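Local coordinates for protein 6-phosphogluconate dehydrogenase (Decarboxylating) (Geobacter metallireducens, PDB 4E21) that probably catalyses the NADP-dependent oxidative decarboxylation of 6-phosphogluconate to ribulose 5-phosphate in the pentose phosphate pathway, at residues Asp36-Leu41 / Gln59-Glu64; Gly68-Ser71 / Ala77-Val80; Val85-Pro90 / Asp95-Arg100. All coordinates share one frame; numbering follows the deposited sequence.

Contact 1 of 3, residues Asp36-Leu41 / Gln59-Glu64; sequences DMVRRL and QALERE
R39 of helix 32-43 and E64, just past helix 55-63, are joined by a side-on ion pair, in which the guanidinium offers NE and NH2 to the two carboxylate oxygens. The stronger arm runs from R39 NE to E64 OE2, 2.8 Å long with an N-H...O angle of 150°, and it uses the syn lone pair of that oxygen. R39 NH2 reaches E64 OE1 at 3.3 Å from the syn side but out of the carboxylate plane, and NE adds a weak bond to the same oxygen. The grip is twisted, the two flat groups standing 59° apart, and both arms are bent. Beside the ion pair, L61 CD2 lies 3.7 Å from R39 NH2, while the other branch, CD1, turns to V38 CG1 at 4.2 Å, so one leucine touches both the guanidinium and the apolar neighbour.

One turn before R39 on the same helix, D36 takes up the remaining arm, with OD1 2.7 Å from R39 NH1 in a bent, weak hydrogen bond within a salt bridge. The other oxygen of D36 pairs with R32, and L148 packs on R39. V38 and L61 both pack on V50 of the edge strand 47-51 and on I66, which places helices 32-43 and 55-63 side by side in the Rossmann-type nucleotide-binding domain. The extended chain of R39 from CG to NE carries its head across the gap between them. Held by E64 through NE and NH2 and by D36 through NH1, the guanidinium is probably restrained against rotation, and its positive charge is probably well balanced by its two acidic neighbours.

Contact 2 of 3, residues Gly68-Ser71 / Ala77-Val80; sequences GARS and AKLV
K78, directly after A77 of helix 72-78, sends its side chain back over the loop that precedes the helix and ends on the main-chain oxygen of G68. Its CG lies anti to its own carbonyl carbon (chi1 -77°), and the chain is extended from there on, which lets the lysine span the distance lengthwise. NZ donates to G68 O at 3.1 Å; the C=O...N angle is 152°, and the donor is tilted 25° from the carbonyl plane. The methylenes run alongside the same oxygen, K78 CD at 3.6 Å from G68 O and CE slightly farther, so that the carbonyl meets the flank of the chain as well as its charged end.

The lysine ammonium also comes near a second cation: R70 NH1 is 4.3 Å from K78 NZ, which approaches the guanidinium at its edge. E74, on the helix between the segments, probably eases this closeness, since its OE2 forms a salt bridge with R70 and a long, weak ion pair with K78. The setting is the connection between strands 47-51 and 84-87 of the Rossmann-type sheet, where a loop leads directly into a short helix. S71 sits at the N-cap of that helix and accepts the backbone N-H of E74 on its OG, while K78 ties its own end of the element back to the loop at G68.

Past the lysine, L79 is buried. The backbone on both sides of L79 is held by the side-chain amide of Q24, which donates to K78 O and accepts from V80 N.

Contact 3 of 3, residues Val85-Pro90 / Asp95-Arg100; sequences VWLMVP and DSMLQR
D95 O is gripped twice by the helix that presents L98 to L87: the N-H of Q99 reaches it at 3.0 Å, and that of L98 adds a weaker bond. Across the contact the meeting is wholly apolar, and one leucine does the work for its strand. L87 forks between two neighbouring residues of the helix, its CD2 branch lying 4.1 Å from M97 CG and its CD1 branch the same distance from L98 CD2. All three side chains are buried.

The pairing belongs to the beta-alpha-beta unit of strand 84-87, helix 94-101 and strand 110-113, a classic element of the Rossmann fold, in which the crossover helix covers one face of the sheet, in its parallel part. L87 projects from its strand toward that helix and also packs on M101, one turn farther along it, and on I28 of the neighbouring strand.

The two helix residues reach L87 differently. Selenomethionine M97 sets CG anti to its backbone N (chi1 -170°) and then bends at the next two torsions, and it is the CG methylene, not the selenium, that touches the leucine. L98 starts out to the side and brings only its end inward, CD2 first, with Y136 of strand 135-142 as a further neighbour.

In the fold
The three contacts follow one another along the chain without overlapping, and all lie in one Rossmann-type domain. Contact 1 pairs helices 32-43 and 55-63, contact 2 folds the next loop onto helix 72-78, and contact 3 sets strand 84-87 against helix 94-101. Their centres are about 15 Å apart from contact 1 to 2 and from 2 to 3, and about 18 Å from 1 to 3. E62 OE2 comes within 3.3 Å of G68 CA, L79 CD1 within 4.0 Å of V85 CG2, and M37 CE within 3.4 Å of W86 CZ2. Together they join successive helices and strand 84-87, inside the sheet, into the single domain that probably binds NADP.

Contact 1 of 3, residues Asp36-Leu41 / Gln59-Glu64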
ATOM      1  N   ASP B  36      12.653  35.943  -7.367  1.00 34.35           N
ATOM      2  CA  ASP B  36      12.036  36.208  -6.066  1.00 36.13           C
ATOM      3  C   ASP B  36      13.026  36.269  -4.916  1.00 35.53           C
ATOM      4  O   ASP B  36      12.871  37.068  -3.990  1.00 35.42           O
ATOM      5  CB  ASP B  36      10.968  35.149  -5.749  1.00 38.02           C
ATOM      6  CG  ASP B  36       9.631  35.483  -6.360  1.00 40.29           C
ATOM      7  OD1 ASP B  36       9.505  36.620  -6.872  1.00 42.03           O
ATOM      8  OD2 ASP B  36       8.718  34.625  -6.323  1.00 39.36           O
HETATM    9  N   MSE B  37      14.039  35.409  -4.964  1.00 35.77           N
HETATM   10  CA  MSE B  37      15.063  35.417  -3.924  1.00 35.88           C
HETATM   11  C   MSE B  37      15.929  36.657  -4.061  1.00 35.43           C
HETATM   12  O   MSE B  37      16.357  37.215  -3.059  1.00 36.78           O
HETATM   13  CB  MSE B  37      15.912  34.151  -3.968  1.00 33.36           C
HETATM   14  CG  MSE B  37      15.074  32.899  -3.941  1.00 34.52           C
HETATM   15 SE   MSE B  37      16.121  31.281  -4.051  0.52 35.49          SE
HETATM   16  CE  MSE B  37      16.552  31.064  -2.171  1.00 32.51           C
ATOM     17  N   VAL B  38      16.175  37.092  -5.297  1.00 35.00           N
ATOM     18  CA  VAL B  38      16.921  38.332  -5.513  1.00 37.78           C
ATOM     19  C   VAL B  38      16.102  39.495  -4.968  1.00 37.55           C
ATOM     20  O   VAL B  38      16.636  40.348  -4.257  1.00 36.70           O
ATOM     21  CB  VAL B  38      17.267  38.581  -6.996  1.00 35.33           C
ATOM     22  CG1 VAL B  38      17.739  40.001  -7.181  1.00 39.46           C
ATOM     23  CG2 VAL B  38      18.335  37.603  -7.460  1.00 33.08           C
ATOM     24  N   ARG B  39      14.799  39.507  -5.266  1.00 35.84           N
ATOM     25  CA  ARG B  39      13.946  40.590  -4.777  1.00 35.74           C
ATOM     26  C   ARG B  39      13.952  40.612  -3.265  1.00 36.72           C
ATOM     27  O   ARG B  39      14.054  41.672  -2.656  1.00 38.35           O
ATOM     28  CB  ARG B  39      12.526  40.481  -5.308  1.00 35.44           C
ATOM     29  CG  ARG B  39      12.414  40.710  -6.792  1.00 37.55           C
ATOM     30  CD  ARG B  39      11.000  40.458  -7.266  1.00 40.60           C
ATOM     31  NE  ARG B  39      10.916  40.468  -8.719  1.00 41.60           N
ATOM     32  CZ  ARG B  39      10.626  39.407  -9.463  1.00 43.14           C
ATOM     33  NH1 ARG B  39      10.374  38.236  -8.892  1.00 43.03           N
ATOM     34  NH2 ARG B  39      10.578  39.520 -10.783  1.00 45.19           N
ATOM     35  N   ARG B  40      13.876  39.434  -2.656  1.00 37.93           N
ATOM     36  CA  ARG B  40      13.901  39.349  -1.201  1.00 38.09           C
ATOM     37  C   ARG B  40      15.267  39.756  -0.663  1.00 35.80           C
ATOM     38  O   ARG B  40      15.367  40.513   0.300  1.00 37.58           O
ATOM     39  CB  ARG B  40      13.503  37.949  -0.704  1.00 35.74           C
ATOM     40  CG  ARG B  40      13.487  37.844   0.821  1.00 33.22           C
ATOM     41  CD  ARG B  40      12.753  36.621   1.305  1.00 31.93           C
ATOM     42  NE  ARG B  40      12.711  36.526   2.763  1.00 31.24           N
ATOM     43  CZ  ARG B  40      11.682  36.911   3.510  1.00 31.87           C
ATOM     44  NH1 ARG B  40      10.606  37.435   2.935  1.00 32.26           N
ATOM     45  NH2 ARG B  40      11.727  36.774   4.832  1.00 30.20           N
ATOM     46  N   LEU B  41      16.315  39.231  -1.288  1.00 36.64           N
ATOM     47  CA  LEU B  41      17.701  39.569  -0.948  1.00 37.57           C
ATOM     48  C   LEU B  41      17.925  41.089  -0.994  1.00 37.41           C
ATOM     49  O   LEU B  41      18.405  41.682  -0.028  1.00 37.40           O
ATOM     50  CB  LEU B  41      18.643  38.891  -1.944  1.00 36.35           C
ATOM     51  CG  LEU B  41      19.506  37.675  -1.609  1.00 36.85           C
ATOM     52  CD1 LEU B  41      19.209  37.081  -0.246  1.00 32.43           C
ATOM     53  CD2 LEU B  41      19.413  36.639  -2.736  1.00 33.44           C
ATOM     54  N   GLN B  59      16.955  41.274 -18.545  1.00 52.40           N
ATOM     55  CA  GLN B  59      16.437  42.609 -18.806  1.00 55.06           C
ATOM     56  C   GLN B  59      15.265  42.931 -17.882  1.00 55.05           C
ATOM     57  O   GLN B  59      15.220  44.006 -17.264  1.00 53.42           O
ATOM     58  CB  GLN B  59      16.058  42.769 -20.283  1.00 54.53           C
ATOM     59  CG  GLN B  59      17.248  43.212 -21.150  1.00 59.22           C
ATOM     60  CD  GLN B  59      17.034  42.955 -22.635  1.00 59.56           C
ATOM     61  OE1 GLN B  59      16.267  42.071 -23.013  1.00 60.47           O
ATOM     62  NE2 GLN B  59      17.714  43.729 -23.483  1.00 56.40           N
ATOM     63  N   ALA B  60      14.337  41.985 -17.768  1.00 51.66           N
ATOM     64  CA  ALA B  60      13.202  42.152 -16.881  1.00 51.20           C
ATOM     65  C   ALA B  60      13.641  42.501 -15.441  1.00 53.19           C
ATOM     66  O   ALA B  60      13.021  43.341 -14.777  1.00 52.20           O
ATOM     67  CB  ALA B  60      12.318  40.912 -16.919  1.00 51.10           C
ATOM     68  N   LEU B  61      14.714  41.877 -14.959  1.00 50.83           N
ATOM     69  CA  LEU B  61      15.219  42.216 -13.625  1.00 53.14           C
ATOM     70  C   LEU B  61      15.968  43.548 -13.634  1.00 53.15           C
ATOM     71  O   LEU B  61      15.968  44.287 -12.635  1.00 50.40           O
ATOM     72  CB  LEU B  61      16.118  41.112 -13.063  1.00 53.06           C
ATOM     73  CG  LEU B  61      15.457  39.938 -12.338  1.00 49.49           C
ATOM     74  CD1 LEU B  61      16.189  39.682 -11.025  1.00 47.08           C
ATOM     75  CD2 LEU B  61      13.997  40.223 -12.068  1.00 52.15           C
ATOM     76  N   GLU B  62      16.618  43.833 -14.763  1.00 52.91           N
ATOM     77  CA  GLU B  62      17.290  45.114 -14.957  1.00 54.53           C
ATOM     78  C   GLU B  62      16.295  46.273 -14.915  1.00 53.38           C
ATOM     79  O   GLU B  62      16.569  47.302 -14.289  1.00 51.67           O
ATOM     80  CB  GLU B  62      18.129  45.120 -16.242  1.00 52.06           C
ATOM     81  CG  GLU B  62      19.614  44.864 -15.964  1.00 54.47           C
ATOM     82  CD  GLU B  62      20.429  44.543 -17.210  1.00 59.19           C
ATOM     83  OE1 GLU B  62      19.822  44.271 -18.273  1.00 56.22           O
ATOM     84  OE2 GLU B  62      21.683  44.555 -17.117  1.00 61.89           O
ATOM     85  N   ARG B  63      15.135  46.087 -15.552  1.00 52.61           N
ATOM     86  CA  ARG B  63      14.037  47.045 -15.445  1.00 53.09           C
ATOM     87  C   ARG B  63      13.644  47.274 -13.979  1.00 55.99           C
ATOM     88  O   ARG B  63      13.340  48.398 -13.583  1.00 55.20           O
ATOM     89  CB  ARG B  63      12.819  46.592 -16.253  1.00 53.43           C
ATOM     90  CG  ARG B  63      12.940  46.821 -17.745  1.00 52.16           C
ATOM     91  CD  ARG B  63      11.667  46.421 -18.478  1.00 53.83           C
ATOM     92  NE  ARG B  63      11.900  46.245 -19.911  1.00 54.01           N
ATOM     93  CZ  ARG B  63      12.217  45.079 -20.475  1.00 55.47           C
ATOM     94  NH1 ARG B  63      12.332  43.986 -19.730  1.00 53.35           N
ATOM     95  NH2 ARG B  63      12.416  45.000 -21.788  1.00 55.51           N
ATOM     96  N   GLU B  64      13.658  46.215 -13.172  1.00 53.81           N
ATOM     97  CA  GLU B  64      13.449  46.384 -11.738  1.00 55.32           C
ATOM     98  C   GLU B  64      14.616  47.105 -11.053  1.00 55.93           C
ATOM     99  O   GLU B  64      14.580  47.354  -9.849  1.00 56.00           O
ATOM    100  CB  GLU B  64      13.174  45.041 -11.057  1.00 56.16           C
ATOM    101  CG  GLU B  64      11.700  44.683 -10.998  1.00 54.91           C
ATOM    102  CD  GLU B  64      11.452  43.271 -10.490  1.00 55.45           C
ATOM    103  OE1 GLU B  64      12.198  42.351 -10.888  1.00 56.15           O
ATOM    104  OE2 GLU B  64      10.501  43.079  -9.703  1.00 54.53           O
TER

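Contact 2 of 3, residues Gly68-Ser71 / Ala77-Val80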
ATOM      1  N   GLY B  68      22.705  43.671 -13.869  1.00 49.21           N
ATOM      2  CA  GLY B  68      22.713  42.515 -14.739  1.00 46.18           C
ATOM      3  C   GLY B  68      24.100  42.195 -15.258  1.00 47.79           C
ATOM      4  O   GLY B  68      25.102  42.749 -14.808  1.00 48.36           O
ATOM      5  N   ALA B  69      24.148  41.285 -16.218  1.00 47.98           N
ATOM      6  CA  ALA B  69      25.383  40.870 -16.840  1.00 47.28           C
ATOM      7  C   ALA B  69      24.983  40.150 -18.114  1.00 49.61           C
ATOM      8  O   ALA B  69      23.987  39.414 -18.128  1.00 44.85           O
ATOM      9  CB  ALA B  69      26.148  39.949 -15.925  1.00 43.07           C
ATOM     10  N   ARG B  70      25.732  40.373 -19.195  1.00 50.06           N
ATOM     11  CA  ARG B  70      25.374  39.762 -20.474  1.00 50.06           C
ATOM     12  C   ARG B  70      26.200  38.543 -20.826  1.00 47.28           C
ATOM     13  O   ARG B  70      26.060  37.988 -21.910  1.00 48.68           O
ATOM     14  CB  ARG B  70      25.419  40.770 -21.623  1.00 56.33           C
ATOM     15  CG  ARG B  70      26.288  41.974 -21.365  1.00 60.38           C
ATOM     16  CD  ARG B  70      25.451  43.162 -20.894  1.00 60.90           C
ATOM     17  NE  ARG B  70      26.294  44.341 -20.686  1.00 67.77           N
ATOM     18  CZ  ARG B  70      26.450  44.958 -19.516  1.00 68.34           C
ATOM     19  NH1 ARG B  70      25.790  44.524 -18.437  1.00 62.38           N
ATOM     20  NH2 ARG B  70      27.249  46.022 -19.426  1.00 65.25           N
ATOM     21  N   SER B  71      27.047  38.110 -19.907  1.00 45.19           N
ATOM     22  CA  SER B  71      27.824  36.910 -20.147  1.00 45.02           C
ATOM     23  C   SER B  71      28.310  36.384 -18.824  1.00 41.95           C
ATOM     24  O   SER B  71      28.396  37.122 -17.849  1.00 41.18           O
ATOM     25  CB  SER B  71      29.031  37.224 -21.040  1.00 46.24           C
ATOM     26  OG  SER B  71      29.962  38.064 -20.369  1.00 44.48           O
ATOM     27  N   ALA B  77      33.267  38.906 -13.447  1.00 34.92           N
ATOM     28  CA  ALA B  77      34.014  40.150 -13.384  1.00 38.10           C
ATOM     29  C   ALA B  77      33.414  41.112 -12.356  1.00 39.60           C
ATOM     30  O   ALA B  77      34.154  41.783 -11.619  1.00 36.81           O
ATOM     31  CB  ALA B  77      34.043  40.797 -14.753  1.00 37.86           C
ATOM     32  N   LYS B  78      32.078  41.161 -12.311  1.00 36.02           N
ATOM     33  CA  LYS B  78      31.357  42.121 -11.489  1.00 36.15           C
ATOM     34  C   LYS B  78      31.287  41.706 -10.025  1.00 37.26           C
ATOM     35  O   LYS B  78      30.943  42.519  -9.159  1.00 36.98           O
ATOM     36  CB  LYS B  78      29.940  42.300 -12.020  1.00 38.70           C
ATOM     37  CG  LYS B  78      29.824  43.162 -13.251  1.00 41.34           C
ATOM     38  CD  LYS B  78      28.371  43.502 -13.508  1.00 45.78           C
ATOM     39  CE  LYS B  78      28.219  44.799 -14.294  1.00 49.47           C
ATOM     40  NZ  LYS B  78      26.791  45.249 -14.270  1.00 53.36           N
ATOM     41  N   LEU B  79      31.583  40.439  -9.747  1.00 36.05           N
ATOM     42  CA  LEU B  79      31.528  39.944  -8.373  1.00 35.86           C
ATOM     43  C   LEU B  79      32.905  39.998  -7.711  1.00 35.07           C
ATOM     44  O   LEU B  79      33.850  39.333  -8.147  1.00 34.83           O
ATOM     45  CB  LEU B  79      30.946  38.527  -8.310  1.00 31.51           C
ATOM     46  CG  LEU B  79      29.469  38.363  -8.696  1.00 35.47           C
ATOM     47  CD1 LEU B  79      29.085  36.915  -8.620  1.00 32.47           C
ATOM     48  CD2 LEU B  79      28.526  39.199  -7.834  1.00 34.28           C
ATOM     49  N   VAL B  80      33.000  40.800  -6.655  1.00 35.65           N
ATOM     50  CA  VAL B  80      34.228  40.983  -5.882  1.00 33.56           C
ATOM     51  C   VAL B  80      34.593  39.721  -5.089  1.00 32.99           C
ATOM     52  O   VAL B  80      33.736  39.096  -4.487  1.00 34.60           O
ATOM     53  CB  VAL B  80      34.072  42.215  -4.942  1.00 35.70           C
ATOM     54  CG1 VAL B  80      35.233  42.325  -3.944  1.00 36.62           C
ATOM     55  CG2 VAL B  80      33.943  43.495  -5.764  1.00 32.11           C
TER

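Contact 3 of 3, residues Val85-Pro90 / Asp95-Arg100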
ATOM      1  N   VAL B  85      28.118  32.853  -5.167  1.00 30.86           N
ATOM      2  CA  VAL B  85      27.308  32.599  -6.360  1.00 30.90           C
ATOM      3  C   VAL B  85      26.168  31.601  -6.112  1.00 30.80           C
ATOM      4  O   VAL B  85      26.418  30.451  -5.773  1.00 30.89           O
ATOM      5  CB  VAL B  85      28.166  32.083  -7.538  1.00 31.21           C
ATOM      6  CG1 VAL B  85      27.299  31.906  -8.810  1.00 30.16           C
ATOM      7  CG2 VAL B  85      29.359  33.008  -7.785  1.00 32.52           C
ATOM      8  N   TRP B  86      24.929  32.043  -6.305  1.00 29.43           N
ATOM      9  CA  TRP B  86      23.751  31.195  -6.108  1.00 28.19           C
ATOM     10  C   TRP B  86      23.192  30.705  -7.447  1.00 30.64           C
ATOM     11  O   TRP B  86      22.977  31.508  -8.363  1.00 31.91           O
ATOM     12  CB  TRP B  86      22.687  31.978  -5.349  1.00 27.67           C
ATOM     13  CG  TRP B  86      21.611  31.143  -4.722  1.00 30.80           C
ATOM     14  CD1 TRP B  86      20.647  30.417  -5.372  1.00 31.09           C
ATOM     15  CD2 TRP B  86      21.359  30.976  -3.318  1.00 28.90           C
ATOM     16  NE1 TRP B  86      19.819  29.811  -4.460  1.00 30.63           N
ATOM     17  CE2 TRP B  86      20.236  30.130  -3.195  1.00 30.36           C
ATOM     18  CE3 TRP B  86      21.984  31.444  -2.155  1.00 28.02           C
ATOM     19  CZ2 TRP B  86      19.727  29.744  -1.957  1.00 28.05           C
ATOM     20  CZ3 TRP B  86      21.474  31.073  -0.932  1.00 26.78           C
ATOM     21  CH2 TRP B  86      20.356  30.228  -0.840  1.00 29.19           C
ATOM     22  N   LEU B  87      22.993  29.390  -7.578  1.00 29.98           N
ATOM     23  CA  LEU B  87      22.385  28.815  -8.783  1.00 30.23           C
ATOM     24  C   LEU B  87      20.920  28.446  -8.525  1.00 32.35           C
ATOM     25  O   LEU B  87      20.613  27.777  -7.542  1.00 32.76           O
ATOM     26  CB  LEU B  87      23.147  27.576  -9.276  1.00 27.11           C
ATOM     27  CG  LEU B  87      24.668  27.646  -9.501  1.00 30.00           C
ATOM     28  CD1 LEU B  87      25.223  26.292  -9.906  1.00 28.62           C
ATOM     29  CD2 LEU B  87      25.039  28.674 -10.566  1.00 30.92           C
HETATM   30  N   MSE B  88      20.030  28.909  -9.400  1.00 33.09           N
HETATM   31  CA  MSE B  88      18.631  28.478  -9.440  1.00 34.18           C
HETATM   32  C   MSE B  88      18.313  28.082 -10.879  1.00 33.90           C
HETATM   33  O   MSE B  88      17.379  28.609 -11.488  1.00 33.78           O
HETATM   34  CB  MSE B  88      17.660  29.581  -8.998  1.00 33.24           C
HETATM   35  CG  MSE B  88      17.500  29.769  -7.498  1.00 37.26           C
HETATM   36 SE   MSE B  88      17.366  28.093  -6.486  0.65 33.25          SE
HETATM   37  CE  MSE B  88      16.108  28.612  -5.137  1.00 35.11           C
ATOM     38  N   VAL B  89      19.112  27.168 -11.420  1.00 32.94           N
ATOM     39  CA  VAL B  89      18.883  26.639 -12.759  1.00 34.17           C
ATOM     40  C   VAL B  89      18.280  25.223 -12.697  1.00 34.33           C
ATOM     41  O   VAL B  89      18.251  24.601 -11.633  1.00 32.89           O
ATOM     42  CB  VAL B  89      20.194  26.625 -13.581  1.00 31.91           C
ATOM     43  CG1 VAL B  89      20.739  28.028 -13.717  1.00 33.29           C
ATOM     44  CG2 VAL B  89      21.237  25.737 -12.934  1.00 30.70           C
ATOM     45  N   PRO B  90      17.764  24.725 -13.833  1.00 33.82           N
ATOM     46  CA  PRO B  90      17.372  23.316 -13.899  1.00 34.11           C
ATOM     47  C   PRO B  90      18.493  22.387 -13.469  1.00 33.81           C
ATOM     48  O   PRO B  90      19.671  22.697 -13.663  1.00 35.33           O
ATOM     49  CB  PRO B  90      17.054  23.123 -15.383  1.00 33.53           C
ATOM     50  CG  PRO B  90      16.467  24.437 -15.782  1.00 29.80           C
ATOM     51  CD  PRO B  90      17.248  25.486 -14.988  1.00 32.68           C
ATOM     52  N   ASP B  95      25.730  20.983 -14.113  1.00 33.11           N
ATOM     53  CA  ASP B  95      27.102  20.563 -14.353  1.00 32.59           C
ATOM     54  C   ASP B  95      27.750  21.422 -15.445  1.00 36.95           C
ATOM     55  O   ASP B  95      28.928  21.767 -15.355  1.00 38.19           O
ATOM     56  CB  ASP B  95      27.177  19.069 -14.692  1.00 30.95           C
ATOM     57  CG  ASP B  95      27.251  18.166 -13.439  1.00 35.15           C
ATOM     58  OD1 ASP B  95      27.957  18.518 -12.473  1.00 33.71           O
ATOM     59  OD2 ASP B  95      26.612  17.084 -13.420  1.00 33.75           O
ATOM     60  N   SER B  96      26.974  21.791 -16.457  1.00 35.88           N
ATOM     61  CA  SER B  96      27.526  22.546 -17.568  1.00 37.86           C
ATOM     62  C   SER B  96      27.639  24.021 -17.199  1.00 37.13           C
ATOM     63  O   SER B  96      28.380  24.778 -17.823  1.00 36.94           O
ATOM     64  CB  SER B  96      26.675  22.375 -18.823  1.00 38.13           C
ATOM     65  OG  SER B  96      25.595  23.292 -18.792  1.00 37.40           O
HETATM   66  N   MSE B  97      26.891  24.442 -16.192  1.00 35.64           N
HETATM   67  CA  MSE B  97      27.052  25.791 -15.694  1.00 34.98           C
HETATM   68  C   MSE B  97      28.366  25.849 -14.909  1.00 37.28           C
HETATM   69  O   MSE B  97      29.067  26.860 -14.933  1.00 37.16           O
HETATM   70  CB  MSE B  97      25.864  26.194 -14.830  1.00 35.35           C
HETATM   71  CG  MSE B  97      25.836  27.653 -14.463  1.00 35.24           C
HETATM   72 SE   MSE B  97      25.986  28.881 -15.977  0.48 44.20          SE
HETATM   73  CE  MSE B  97      24.203  28.650 -16.753  1.00 42.26           C
ATOM     74  N   LEU B  98      28.713  24.746 -14.245  1.00 35.20           N
ATOM     75  CA  LEU B  98      29.931  24.687 -13.452  1.00 33.85           C
ATOM     76  C   LEU B  98      31.171  24.582 -14.349  1.00 35.34           C
ATOM     77  O   LEU B  98      32.196  25.200 -14.073  1.00 33.32           O
ATOM     78  CB  LEU B  98      29.878  23.527 -12.457  1.00 31.58           C
ATOM     79  CG  LEU B  98      28.838  23.635 -11.334  1.00 33.30           C
ATOM     80  CD1 LEU B  98      28.919  22.428 -10.408  1.00 28.33           C
ATOM     81  CD2 LEU B  98      29.013  24.931 -10.559  1.00 28.20           C
ATOM     82  N   GLN B  99      31.072  23.793 -15.414  1.00 35.76           N
ATOM     83  CA  GLN B  99      32.149  23.671 -16.391  1.00 37.58           C
ATOM     84  C   GLN B  99      32.483  25.034 -16.990  1.00 36.13           C
ATOM     85  O   GLN B  99      33.648  25.408 -17.097  1.00 37.74           O
ATOM     86  CB  GLN B  99      31.764  22.687 -17.504  1.00 39.44           C
ATOM     87  CG  GLN B  99      31.981  21.213 -17.137  1.00 45.37           C
ATOM     88  CD  GLN B  99      31.045  20.252 -17.891  1.00 50.41           C
ATOM     89  OE1 GLN B  99      30.405  20.630 -18.879  1.00 53.43           O
ATOM     90  NE2 GLN B  99      30.968  19.004 -17.421  1.00 46.71           N
ATOM     91  N   ARG B 100      31.441  25.767 -17.356  1.00 36.93           N
ATOM     92  CA  ARG B 100      31.550  27.074 -17.984  1.00 37.97           C
ATOM     93  C   ARG B 100      32.089  28.191 -17.073  1.00 39.00           C
ATOM     94  O   ARG B 100      32.933  28.978 -17.501  1.00 40.33           O
ATOM     95  CB  ARG B 100      30.192  27.498 -18.574  1.00 38.15           C
ATOM     96  CG  ARG B 100      30.263  28.742 -19.450  1.00 44.48           C
ATOM     97  CD  ARG B 100      31.186  28.510 -20.684  1.00 48.54           C
ATOM     98  NE  ARG B 100      31.782  29.743 -21.204  1.00 50.27           N
ATOM     99  CZ  ARG B 100      31.124  30.667 -21.906  1.00 57.24           C
ATOM    100  NH1 ARG B 100      29.826  30.519 -22.176  1.00 55.38           N
ATOM    101  NH2 ARG B 100      31.766  31.752 -22.334  1.00 59.17           N
TER